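Local coordinates for Oxidored_FMN domain-containing protein ([Pseudomonas] geniculata N1, PDB 6L6J), which acts as a 6-hydroxypseudooxynicotine amine oxidase that binds flavin mononucleotide, a [4Fe-4S] cluster and ADP, at residues Glu496-Cys501 against Thr585-Ile590; Glu528-Met533 against Thr552-Pro557; Cys546-Val551 against Ala577-Val582. One frame throughout, in Å; residues are numbered along the deposited sequence.

Contact 1 of 3, residues Glu496-Cys501 against Thr585-Ile590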
ATOM      1  N   GLU A 496       3.538  30.419  15.113  1.00 42.85           N
ATOM      2  CA  GLU A 496       3.093  31.152  16.327  1.00 46.56           C
ATOM      3  C   GLU A 496       1.788  30.549  16.840  1.00 46.58           C
ATOM      4  O   GLU A 496       0.882  30.241  16.054  1.00 42.02           O
ATOM      5  CB  GLU A 496       2.915  32.639  16.003  1.00 51.75           C
ATOM      6  CG  GLU A 496       4.220  33.424  15.931  1.00 57.33           C
ATOM      7  CD  GLU A 496       4.955  33.553  17.260  1.00 62.99           C
ATOM      8  OE1 GLU A 496       4.299  33.818  18.304  1.00 66.50           O
ATOM      9  OE2 GLU A 496       6.182  33.370  17.262  1.00 70.73           O
ATOM     10  N   PRO A 497       1.651  30.389  18.181  1.00 44.44           N
ATOM     11  CA  PRO A 497       0.393  29.968  18.791  1.00 42.59           C
ATOM     12  C   PRO A 497      -0.836  30.652  18.176  1.00 38.28           C
ATOM     13  O   PRO A 497      -0.807  31.841  17.973  1.00 33.54           O
ATOM     14  CB  PRO A 497       0.561  30.419  20.252  1.00 43.49           C
ATOM     15  CG  PRO A 497       2.050  30.292  20.513  1.00 43.79           C
ATOM     16  CD  PRO A 497       2.703  30.623  19.187  1.00 45.29           C
ATOM     17  N   ILE A 498      -1.892  29.883  17.906  1.00 39.37           N
ATOM     18  CA  ILE A 498      -3.196  30.461  17.468  1.00 39.06           C
ATOM     19  C   ILE A 498      -3.825  31.150  18.676  1.00 40.27           C
ATOM     20  O   ILE A 498      -3.939  30.560  19.752  1.00 39.70           O
ATOM     21  CB  ILE A 498      -4.153  29.418  16.865  1.00 38.10           C
ATOM     22  CG1 ILE A 498      -3.508  28.616  15.737  1.00 37.33           C
ATOM     23  CG2 ILE A 498      -5.435  30.104  16.403  1.00 40.19           C
ATOM     24  CD1 ILE A 498      -4.429  27.565  15.142  1.00 37.12           C
ATOM     25  N   PRO A 499      -4.230  32.427  18.533  1.00 42.57           N
ATOM     26  CA  PRO A 499      -4.988  33.114  19.582  1.00 42.83           C
ATOM     27  C   PRO A 499      -6.202  32.300  20.064  1.00 45.97           C
ATOM     28  O   PRO A 499      -7.038  31.889  19.252  1.00 45.02           O
ATOM     29  CB  PRO A 499      -5.406  34.435  18.913  1.00 42.61           C
ATOM     30  CG  PRO A 499      -4.327  34.686  17.850  1.00 40.81           C
ATOM     31  CD  PRO A 499      -3.918  33.303  17.382  1.00 43.64           C
ATOM     32  N   GLY A 500      -6.263  32.072  21.378  1.00 44.02           N
ATOM     33  CA  GLY A 500      -7.393  31.404  22.040  1.00 43.44           C
ATOM     34  C   GLY A 500      -7.182  29.910  22.126  1.00 43.75           C
ATOM     35  O   GLY A 500      -8.089  29.203  22.638  1.00 41.85           O
ATOM     36  N   CYS A 501      -6.022  29.431  21.665  1.00 43.56           N
ATOM     37  CA  CYS A 501      -5.645  27.984  21.708  1.00 43.21           C
ATOM     38  C   CYS A 501      -5.659  27.450  23.150  1.00 40.44           C
ATOM     39  O   CYS A 501      -5.824  26.245  23.295  1.00 38.96           O
ATOM     40  CB  CYS A 501      -4.282  27.726  21.077  1.00 40.48           C
ATOM     41  SG  CYS A 501      -2.927  28.543  21.955  1.00 40.55           S
ATOM     42  N   THR A 585      -8.648  26.990   3.825  1.00 25.32           N
ATOM     43  CA  THR A 585      -9.102  27.861   4.932  1.00 28.52           C
ATOM     44  C   THR A 585      -8.199  27.653   6.148  1.00 29.87           C
ATOM     45  O   THR A 585      -7.984  26.494   6.552  1.00 28.14           O
ATOM     46  CB  THR A 585     -10.577  27.610   5.306  1.00 28.92           C
ATOM     47  OG1 THR A 585     -11.427  27.954   4.215  1.00 29.79           O
ATOM     48  CG2 THR A 585     -11.050  28.439   6.473  1.00 28.29           C
ATOM     49  N   ALA A 586      -7.715  28.756   6.726  1.00 32.62           N
ATOM     50  CA  ALA A 586      -6.902  28.770   7.963  1.00 32.66           C
ATOM     51  C   ALA A 586      -7.708  29.406   9.104  1.00 35.78           C
ATOM     52  O   ALA A 586      -8.609  30.246   8.838  1.00 32.82           O
ATOM     53  CB  ALA A 586      -5.615  29.513   7.718  1.00 32.22           C
ATOM     54  N   ILE A 587      -7.356  29.042  10.336  1.00 33.72           N
ATOM     55  CA  ILE A 587      -7.892  29.654  11.578  1.00 30.90           C
ATOM     56  C   ILE A 587      -7.039  30.874  11.944  1.00 31.38           C
ATOM     57  O   ILE A 587      -5.821  30.702  12.177  1.00 31.97           O
ATOM     58  CB  ILE A 587      -7.922  28.599  12.693  1.00 30.39           C
ATOM     59  CG1 ILE A 587      -8.986  27.543  12.390  1.00 30.63           C
ATOM     60  CG2 ILE A 587      -8.140  29.252  14.046  1.00 31.83           C
ATOM     61  CD1 ILE A 587      -9.125  26.484  13.455  1.00 30.47           C
ATOM     62  N   ALA A 588      -7.670  32.049  12.010  1.00 31.03           N
ATOM     63  CA  ALA A 588      -7.056  33.322  12.465  1.00 32.81           C
ATOM     64  C   ALA A 588      -6.958  33.303  13.991  1.00 34.82           C
ATOM     65  O   ALA A 588      -5.892  33.683  14.541  1.00 38.57           O
ATOM     66  CB  ALA A 588      -7.852  34.512  11.992  1.00 30.15           C
ATOM     67  N   SER A 589      -8.027  32.860  14.649  1.00 34.44           N
ATOM     68  CA  SER A 589      -8.235  33.035  16.112  1.00 35.24           C
ATOM     69  C   SER A 589      -9.386  32.139  16.587  1.00 31.37           C
ATOM     70  O   SER A 589     -10.277  31.835  15.765  1.00 27.56           O
ATOM     71  CB  SER A 589      -8.481  34.508  16.446  1.00 33.73           C
ATOM     72  OG  SER A 589      -9.858  34.854  16.282  1.00 35.12           O
ATOM     73  N   ILE A 590      -9.365  31.769  17.872  1.00 31.87           N
ATOM     74  CA  ILE A 590     -10.399  30.913  18.520  1.00 32.71           C
ATOM     75  C   ILE A 590     -11.031  31.702  19.665  1.00 33.80           C
ATOM     76  O   ILE A 590     -10.302  31.977  20.619  1.00 39.37           O
ATOM     77  CB  ILE A 590      -9.807  29.576  19.011  1.00 30.75           C
ATOM     78  CG1 ILE A 590      -9.216  28.759  17.857  1.00 32.40           C
ATOM     79  CG2 ILE A 590     -10.861  28.782  19.764  1.00 31.25           C
ATOM     80  CD1 ILE A 590      -8.372  27.573  18.297  1.00 33.88           C
TER

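Contact 2 of 3, residues Glu528-Met533 against Thr552-Pro557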
ATOM      1  N   GLU A 528      -3.918  20.433   9.946  1.00 29.92           N
ATOM      2  CA  GLU A 528      -2.602  20.891   9.426  1.00 31.50           C
ATOM      3  C   GLU A 528      -1.610  19.708   9.411  1.00 33.26           C
ATOM      4  O   GLU A 528      -0.390  19.964   9.299  1.00 36.33           O
ATOM      5  CB  GLU A 528      -2.061  22.009  10.320  1.00 31.73           C
ATOM      6  CG  GLU A 528      -2.651  23.366  10.010  1.00 33.77           C
ATOM      7  CD  GLU A 528      -1.814  24.197   9.060  1.00 35.30           C
ATOM      8  OE1 GLU A 528      -0.686  24.554   9.441  1.00 37.84           O
ATOM      9  OE2 GLU A 528      -2.284  24.464   7.941  1.00 35.07           O
ATOM     10  N   ASP A 529      -2.097  18.474   9.583  1.00 30.34           N
ATOM     11  CA  ASP A 529      -1.280  17.236   9.543  1.00 28.48           C
ATOM     12  C   ASP A 529      -1.385  16.627   8.146  1.00 28.73           C
ATOM     13  O   ASP A 529      -0.357  16.154   7.663  1.00 31.22           O
ATOM     14  CB  ASP A 529      -1.739  16.225  10.588  1.00 28.75           C
ATOM     15  CG  ASP A 529      -1.157  14.847  10.376  1.00 28.18           C
ATOM     16  OD1 ASP A 529      -0.021  14.624  10.805  1.00 26.45           O
ATOM     17  OD2 ASP A 529      -1.843  14.031   9.747  1.00 30.89           O
ATOM     18  N   TYR A 530      -2.588  16.613   7.559  1.00 27.26           N
ATOM     19  CA  TYR A 530      -2.856  16.290   6.126  1.00 26.91           C
ATOM     20  C   TYR A 530      -2.948  14.769   5.900  1.00 27.81           C
ATOM     21  O   TYR A 530      -3.013  14.324   4.713  1.00 25.88           O
ATOM     22  CB  TYR A 530      -1.775  16.895   5.207  1.00 25.02           C
ATOM     23  CG  TYR A 530      -1.780  18.399   5.058  1.00 24.03           C
ATOM     24  CD1 TYR A 530      -2.638  19.211   5.786  1.00 23.65           C
ATOM     25  CD2 TYR A 530      -0.890  19.024   4.199  1.00 23.21           C
ATOM     26  CE1 TYR A 530      -2.645  20.589   5.639  1.00 23.57           C
ATOM     27  CE2 TYR A 530      -0.852  20.403   4.063  1.00 22.96           C
ATOM     28  CZ  TYR A 530      -1.736  21.189   4.778  1.00 24.44           C
ATOM     29  OH  TYR A 530      -1.714  22.529   4.569  1.00 21.26           O
ATOM     30  N   TYR A 531      -2.951  13.957   6.964  1.00 28.29           N
ATOM     31  CA  TYR A 531      -3.111  12.478   6.822  1.00 27.77           C
ATOM     32  C   TYR A 531      -4.417  12.020   7.499  1.00 28.79           C
ATOM     33  O   TYR A 531      -5.417  12.720   7.369  1.00 45.66           O
ATOM     34  CB  TYR A 531      -1.778  11.859   7.251  1.00 26.22           C
ATOM     35  CG  TYR A 531      -1.606  10.397   6.944  1.00 27.15           C
ATOM     36  CD1 TYR A 531      -2.439   9.729   6.064  1.00 27.24           C
ATOM     37  CD2 TYR A 531      -0.624   9.656   7.571  1.00 30.09           C
ATOM     38  CE1 TYR A 531      -2.308   8.371   5.829  1.00 27.69           C
ATOM     39  CE2 TYR A 531      -0.456   8.299   7.318  1.00 29.09           C
ATOM     40  CZ  TYR A 531      -1.309   7.644   6.451  1.00 28.53           C
ATOM     41  OH  TYR A 531      -1.160   6.301   6.195  1.00 27.20           O
ATOM     42  N   TYR A 532      -4.427  10.933   8.260  1.00 27.64           N
ATOM     43  CA  TYR A 532      -5.666  10.264   8.747  1.00 28.06           C
ATOM     44  C   TYR A 532      -6.133  10.787  10.113  1.00 27.44           C
ATOM     45  O   TYR A 532      -7.310  10.627  10.416  1.00 30.78           O
ATOM     46  CB  TYR A 532      -5.401   8.763   8.875  1.00 27.49           C
ATOM     47  CG  TYR A 532      -4.330   8.421   9.880  1.00 25.85           C
ATOM     48  CD1 TYR A 532      -3.002   8.349   9.505  1.00 27.24           C
ATOM     49  CD2 TYR A 532      -4.639   8.148  11.200  1.00 26.95           C
ATOM     50  CE1 TYR A 532      -2.004   7.998  10.398  1.00 26.66           C
ATOM     51  CE2 TYR A 532      -3.658   7.801  12.111  1.00 27.23           C
ATOM     52  CZ  TYR A 532      -2.334   7.726  11.714  1.00 27.12           C
ATOM     53  OH  TYR A 532      -1.369   7.384  12.622  1.00 25.91           O
ATOM     54  N   MET A 533      -5.248  11.338  10.947  1.00 26.52           N
ATOM     55  CA  MET A 533      -5.567  11.572  12.377  1.00 25.89           C
ATOM     56  C   MET A 533      -6.758  12.525  12.528  1.00 25.41           C
ATOM     57  O   MET A 533      -7.590  12.300  13.420  1.00 26.68           O
ATOM     58  CB  MET A 533      -4.388  12.149  13.148  1.00 27.54           C
ATOM     59  CG  MET A 533      -4.690  12.394  14.622  1.00 29.58           C
ATOM     60  SD  MET A 533      -5.432  10.970  15.490  1.00 31.69           S
ATOM     61  CE  MET A 533      -3.958  10.083  15.998  1.00 31.07           C
ATOM     62  N   THR A 552      -9.442  22.379   6.627  1.00 25.67           N
ATOM     63  CA  THR A 552      -7.993  22.325   6.307  1.00 26.32           C
ATOM     64  C   THR A 552      -7.532  23.548   5.493  1.00 25.45           C
ATOM     65  O   THR A 552      -8.356  24.150   4.770  1.00 22.48           O
ATOM     66  CB  THR A 552      -7.605  21.031   5.580  1.00 27.53           C
ATOM     67  OG1 THR A 552      -6.177  21.110   5.460  1.00 25.67           O
ATOM     68  CG2 THR A 552      -8.267  20.868   4.221  1.00 27.03           C
ATOM     69  N   THR A 553      -6.229  23.842   5.595  1.00 24.07           N
ATOM     70  CA  THR A 553      -5.493  24.879   4.822  1.00 24.54           C
ATOM     71  C   THR A 553      -5.137  24.343   3.440  1.00 24.06           C
ATOM     72  O   THR A 553      -4.909  25.152   2.528  1.00 24.43           O
ATOM     73  CB  THR A 553      -4.233  25.333   5.569  1.00 26.14           C
ATOM     74  OG1 THR A 553      -3.475  24.169   5.902  1.00 26.44           O
ATOM     75  CG2 THR A 553      -4.547  26.131   6.823  1.00 27.29           C
ATOM     76  N   ALA A 554      -5.118  23.020   3.306  1.00 25.77           N
ATOM     77  CA  ALA A 554      -4.916  22.283   2.037  1.00 26.35           C
ATOM     78  C   ALA A 554      -6.138  22.437   1.118  1.00 24.91           C
ATOM     79  O   ALA A 554      -7.252  22.750   1.598  1.00 26.24           O
ATOM     80  CB  ALA A 554      -4.614  20.832   2.340  1.00 26.60           C
ATOM     81  N   SER A 555      -5.928  22.246  -0.175  1.00 24.58           N
ATOM     82  CA  SER A 555      -6.975  22.398  -1.215  1.00 26.57           C
ATOM     83  C   SER A 555      -7.903  21.180  -1.236  1.00 26.45           C
ATOM     84  O   SER A 555      -9.032  21.319  -1.742  1.00 28.40           O
ATOM     85  CB  SER A 555      -6.363  22.623  -2.557  1.00 26.66           C
ATOM     86  OG  SER A 555      -5.618  23.822  -2.540  1.00 30.05           O
ATOM     87  N   ASP A 556      -7.426  20.043  -0.735  1.00 24.99           N
ATOM     88  CA  ASP A 556      -8.162  18.762  -0.700  1.00 25.11           C
ATOM     89  C   ASP A 556      -8.174  18.258   0.735  1.00 25.39           C
ATOM     90  O   ASP A 556      -7.212  18.499   1.467  1.00 23.28           O
ATOM     91  CB  ASP A 556      -7.528  17.762  -1.662  1.00 26.52           C
ATOM     92  CG  ASP A 556      -7.643  18.184  -3.111  1.00 25.60           C
ATOM     93  OD1 ASP A 556      -8.765  18.204  -3.624  1.00 25.93           O
ATOM     94  OD2 ASP A 556      -6.626  18.482  -3.697  1.00 26.41           O
ATOM     95  N   PRO A 557      -9.266  17.574   1.180  1.00 25.56           N
ATOM     96  CA  PRO A 557      -9.288  16.945   2.497  1.00 24.05           C
ATOM     97  C   PRO A 557      -8.191  15.870   2.540  1.00 23.99           C
ATOM     98  O   PRO A 557      -8.042  15.155   1.573  1.00 23.07           O
ATOM     99  CB  PRO A 557     -10.711  16.380   2.645  1.00 23.76           C
ATOM    100  CG  PRO A 557     -11.246  16.289   1.236  1.00 24.03           C
ATOM    101  CD  PRO A 557     -10.536  17.382   0.460  1.00 25.15           C
TER

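Contact 3 of 3, residues Cys546-Val551 against Ala577-Val582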
ATOM      1  N   CYS A 546     -21.801  14.617  17.999  1.00 28.86           N
ATOM      2  CA  CYS A 546     -21.359  16.007  17.671  1.00 28.12           C
ATOM      3  C   CYS A 546     -21.617  16.295  16.188  1.00 28.62           C
ATOM      4  O   CYS A 546     -21.454  15.384  15.376  1.00 30.58           O
ATOM      5  CB  CYS A 546     -19.883  16.262  17.944  1.00 26.50           C
ATOM      6  SG  CYS A 546     -19.336  15.753  19.586  1.00 25.42           S
ATOM      7  N   LYS A 547     -22.028  17.521  15.869  1.00 31.51           N
ATOM      8  CA  LYS A 547     -21.997  18.074  14.494  1.00 32.67           C
ATOM      9  C   LYS A 547     -20.551  18.503  14.218  1.00 30.43           C
ATOM     10  O   LYS A 547     -20.095  19.453  14.873  1.00 26.47           O
ATOM     11  CB  LYS A 547     -22.999  19.223  14.350  1.00 34.44           C
ATOM     12  CG  LYS A 547     -22.838  20.090  13.103  1.00 39.62           C
ATOM     13  CD  LYS A 547     -23.285  19.437  11.808  1.00 42.80           C
ATOM     14  CE  LYS A 547     -22.636  20.055  10.581  1.00 47.52           C
ATOM     15  NZ  LYS A 547     -23.257  19.589   9.316  1.00 48.39           N
ATOM     16  N   VAL A 548     -19.867  17.806  13.298  1.00 28.74           N
ATOM     17  CA  VAL A 548     -18.440  18.059  12.943  1.00 28.56           C
ATOM     18  C   VAL A 548     -18.350  18.890  11.657  1.00 26.44           C
ATOM     19  O   VAL A 548     -19.029  18.528  10.677  1.00 24.61           O
ATOM     20  CB  VAL A 548     -17.640  16.745  12.812  1.00 28.78           C
ATOM     21  CG1 VAL A 548     -16.176  17.014  12.499  1.00 28.91           C
ATOM     22  CG2 VAL A 548     -17.748  15.899  14.066  1.00 28.25           C
ATOM     23  N   THR A 549     -17.496  19.918  11.668  1.00 24.65           N
ATOM     24  CA  THR A 549     -16.934  20.544  10.445  1.00 27.52           C
ATOM     25  C   THR A 549     -15.435  20.210  10.352  1.00 28.17           C
ATOM     26  O   THR A 549     -14.674  20.580  11.263  1.00 28.13           O
ATOM     27  CB  THR A 549     -17.176  22.061  10.418  1.00 27.63           C
ATOM     28  OG1 THR A 549     -18.573  22.324  10.316  1.00 29.61           O
ATOM     29  CG2 THR A 549     -16.517  22.765   9.256  1.00 27.35           C
ATOM     30  N   TYR A 550     -15.013  19.568   9.268  1.00 28.86           N
ATOM     31  CA  TYR A 550     -13.574  19.307   8.975  1.00 30.03           C
ATOM     32  C   TYR A 550     -13.031  20.498   8.183  1.00 28.85           C
ATOM     33  O   TYR A 550     -13.604  20.801   7.104  1.00 29.62           O
ATOM     34  CB  TYR A 550     -13.389  17.998   8.194  1.00 29.69           C
ATOM     35  CG  TYR A 550     -12.009  17.826   7.615  1.00 30.94           C
ATOM     36  CD1 TYR A 550     -11.682  18.312   6.356  1.00 30.38           C
ATOM     37  CD2 TYR A 550     -11.011  17.207   8.346  1.00 32.51           C
ATOM     38  CE1 TYR A 550     -10.411  18.153   5.832  1.00 30.27           C
ATOM     39  CE2 TYR A 550      -9.735  17.043   7.833  1.00 31.77           C
ATOM     40  CZ  TYR A 550      -9.431  17.527   6.579  1.00 30.69           C
ATOM     41  OH  TYR A 550      -8.165  17.385   6.098  1.00 33.21           O
ATOM     42  N   VAL A 551     -11.967  21.135   8.695  1.00 28.26           N
ATOM     43  CA  VAL A 551     -11.391  22.407   8.156  1.00 27.31           C
ATOM     44  C   VAL A 551      -9.910  22.167   7.871  1.00 28.91           C
ATOM     45  O   VAL A 551      -9.217  21.768   8.845  1.00 31.30           O
ATOM     46  CB  VAL A 551     -11.563  23.568   9.154  1.00 27.57           C
ATOM     47  CG1 VAL A 551     -10.966  24.872   8.629  1.00 28.24           C
ATOM     48  CG2 VAL A 551     -13.011  23.783   9.564  1.00 25.72           C
ATOM     49  N   ALA A 577     -21.952  10.814   6.839  1.00 31.75           N
ATOM     50  CA  ALA A 577     -22.092  11.156   8.283  1.00 30.52           C
ATOM     51  C   ALA A 577     -22.575  12.607   8.467  1.00 30.99           C
ATOM     52  O   ALA A 577     -22.774  13.019   9.614  1.00 31.29           O
ATOM     53  CB  ALA A 577     -20.761  10.960   8.977  1.00 31.34           C
ATOM     54  N   GLY A 578     -22.732  13.368   7.380  1.00 29.50           N
ATOM     55  CA  GLY A 578     -22.989  14.812   7.438  1.00 30.37           C
ATOM     56  C   GLY A 578     -21.915  15.528   8.239  1.00 31.00           C
ATOM     57  O   GLY A 578     -22.290  16.321   9.147  1.00 28.71           O
ATOM     58  N   ILE A 579     -20.647  15.227   7.919  1.00 29.08           N
ATOM     59  CA  ILE A 579     -19.439  15.980   8.354  1.00 30.41           C
ATOM     60  C   ILE A 579     -19.164  17.051   7.284  1.00 29.71           C
ATOM     61  O   ILE A 579     -18.919  16.721   6.099  1.00 27.09           O
ATOM     62  CB  ILE A 579     -18.229  15.045   8.622  1.00 33.31           C
ATOM     63  CG1 ILE A 579     -18.433  14.192   9.881  1.00 33.27           C
ATOM     64  CG2 ILE A 579     -16.908  15.826   8.697  1.00 32.77           C
ATOM     65  CD1 ILE A 579     -17.256  13.276  10.229  1.00 32.30           C
ATOM     66  N   GLU A 580     -19.236  18.308   7.701  1.00 31.81           N
ATOM     67  CA  GLU A 580     -18.928  19.493   6.865  1.00 34.31           C
ATOM     68  C   GLU A 580     -17.442  19.443   6.461  1.00 34.52           C
ATOM     69  O   GLU A 580     -16.573  19.199   7.350  1.00 29.89           O
ATOM     70  CB  GLU A 580     -19.240  20.761   7.653  1.00 38.77           C
ATOM     71  CG  GLU A 580     -19.757  21.887   6.796  1.00 46.70           C
ATOM     72  CD  GLU A 580     -21.125  21.610   6.196  1.00 53.54           C
ATOM     73  OE1 GLU A 580     -21.329  22.002   5.006  1.00 54.64           O
ATOM     74  OE2 GLU A 580     -21.991  21.022   6.925  1.00 49.42           O
ATOM     75  N   ILE A 581     -17.171  19.654   5.166  1.00 31.74           N
ATOM     76  CA  ILE A 581     -15.802  19.802   4.606  1.00 30.92           C
ATOM     77  C   ILE A 581     -15.590  21.273   4.214  1.00 29.66           C
ATOM     78  O   ILE A 581     -16.297  21.756   3.292  1.00 26.19           O
ATOM     79  CB  ILE A 581     -15.580  18.855   3.415  1.00 31.41           C
ATOM     80  CG1 ILE A 581     -16.018  17.429   3.738  1.00 32.94           C
ATOM     81  CG2 ILE A 581     -14.131  18.918   2.946  1.00 29.17           C
ATOM     82  CD1 ILE A 581     -16.113  16.528   2.521  1.00 36.14           C
ATOM     83  N   VAL A 582     -14.636  21.928   4.885  1.00 27.46           N
ATOM     84  CA  VAL A 582     -14.075  23.256   4.520  1.00 27.40           C
ATOM     85  C   VAL A 582     -12.605  23.093   4.109  1.00 26.12           C
ATOM     86  O   VAL A 582     -11.839  22.473   4.863  1.00 27.77           O
ATOM     87  CB  VAL A 582     -14.216  24.259   5.690  1.00 30.09           C
ATOM     88  CG1 VAL A 582     -13.715  25.655   5.305  1.00 28.10           C
ATOM     89  CG2 VAL A 582     -15.644  24.339   6.218  1.00 27.64           C
TER

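Contact 1 of 3, residues Glu496-Cys501 against Thr585-Ile590
The carbonyl oxygen of P499 is approached by two neighbouring groups of the strand 585-590. I590 N donates a hydrogen bond to P499 O at 2.7 Å, with the donor tilted 21° from the carbonyl plane, and the CA-H of S589 adds a longer, more bent contact to the same oxygen. One residue further on the roles reverse: G500 CA lies 3.3 Å from I590 O, and its C-H points almost straight at that oxygen, at 175°. Loop and strand are thus joined by one conventional hydrogen bond reinforced by backbone C-H contacts. Side chains extend the join. P499 lays its ring alongside the strand, with CD 3.5 Å from A588 O and CB 3.9 Å from S589 CB. I498 reaches inward with its CG2 branch, which a chi1 of -53° places opposite the backbone N; this methyl touches I587 CG2 at 3.7 Å, the two isoleucines crossing at about a right angle. I498 also packs on Y526 and L615, and I590 on V613, so this end of the contact belongs to the interior. On the loop side the shape is set by a type II beta turn from I498 to C501, closed by C501 N to I498 O at 3.0 Å, with G500 in its third position at a positive phi. On the strand side A588 and S589 both face K596. The arrangement is therefore a type II turn docked on a classic beta bulge, at the outermost strand of a three-stranded antiparallel sheet.

Contact 2 of 3, residues Glu528-Met533 against Thr552-Pro557
This is a buried, largely polar contact between two loops, E528 and Y530 on one and T552 to A554 on the other, that follow the neighbouring parallel strands 522-527 and 547-552. Its centre is the hydroxyl of T553, which stands between two side chains of the first loop. T553 OG1 is modelled against E528 OE2, but so close that the details of this bond remain doubtful at this resolution. Y530 OH lies 2.8 Å from the same T553 OG1, which sits at the edge of the tyrosine ring and in its plane. A chi1 of 53° sets that hydroxyl between the backbone N and carbonyl carbon of T553, while a bend at chi2 of E528 (-95°) swings the carboxylate across to meet it. A554 then covers one face of the Y530 ring: its CB is 4.0 Å from the ring centroid and 20° off the normal, a CH-pi contact displaced toward the phenol end, with A554 CB 3.8 Å from Y530 CZ. R492 makes a cation-pi interaction with the same ring, and its NE bonds the backbone carbonyl of E528. Each loop is also braced internally. T552 OG1 accepts from A554 N at 3.1 Å, an ST turn, and bonds D527 O as well; D529 OD2 accepts from Y531 N at 3.0 Å, an Asx turn in which the donor comes from above the carboxylate plane. E528 OE1 accepts from the backbone N of N493, which would be consistent with a carboxylate at this buried position, although the bond at OE2 stays uncertain. The contact thus surrounds its buried polar groups with hydroxyl, amide and ring partners.

Contact 3 of 3, residues Cys546-Val551 against Ala577-Val582
E580 leaves its strand with CB beside T549, 3.2 Å from OG1, the two side chains lying next to each other and pointing the same way. Its CG continues past T549, 3.7 Å from OG1 and 4.2 Å from CG2. There the chain bends, chi2 67°, and turns the carboxylate back toward K547, whose NZ meets OE2 at 3.1 Å nearly along the C-O axis. K547 is itself folded at chi2, which brings its ammonium group over this exposed edge; besides the salt bridge it makes a weak hydrogen bond to G578 O. Beneath the side chains runs the regular ladder of a parallel pair: E580 N bonds V548 O, Y550 N bonds E580 O, and V582 N bonds Y550 O at 2.7 Å, a nearly straight bond of 177°. T549, V551, E580 and V582 share one face of the sheet, where T549 CG2 touches V582 CG2 at 3.5 Å. On the other face V548 and I579 lie side by side, V548 CG1 being 4.0 Å from I579 CG2, and pack on A538 of helix 533-542, while I579, Y550 and I581 meet M574 of helix 567-577. The Y550 hydroxyl is bound by D527 and by the backbone N of S558. Helix 567-577 ends at G578 in a Schellman motif, and the positive phi of G578 turns the chain into strand 580-582. Strand 547-552, this helix and strand 580-582 together form a beta-alpha-beta crossover, the repeating element of the Rossmann-like alpha/beta fold.

How the contacts relate
All three contacts belong to one lobe of the protein, away from the flavin, cluster and ADP, yet they do different work. Contact 2 is the buried one and relies on hydroxyl, carboxylate and ring chemistry where strands 522-527 and 547-552 run out into loops. Contact 3 holds strand 547-552 against 580-582 by regular backbone pairing, its apolar face covered by helices and its charged pair exposed. Contact 1 has a buried isoleucine side and an exposed proline, P499, on its outer side, and joins irregular loop to strand. T552 links them: its N lies 3.0 Å from V582 O and its O lies 3.0 Å from T585 N, both probable hydrogen bonds.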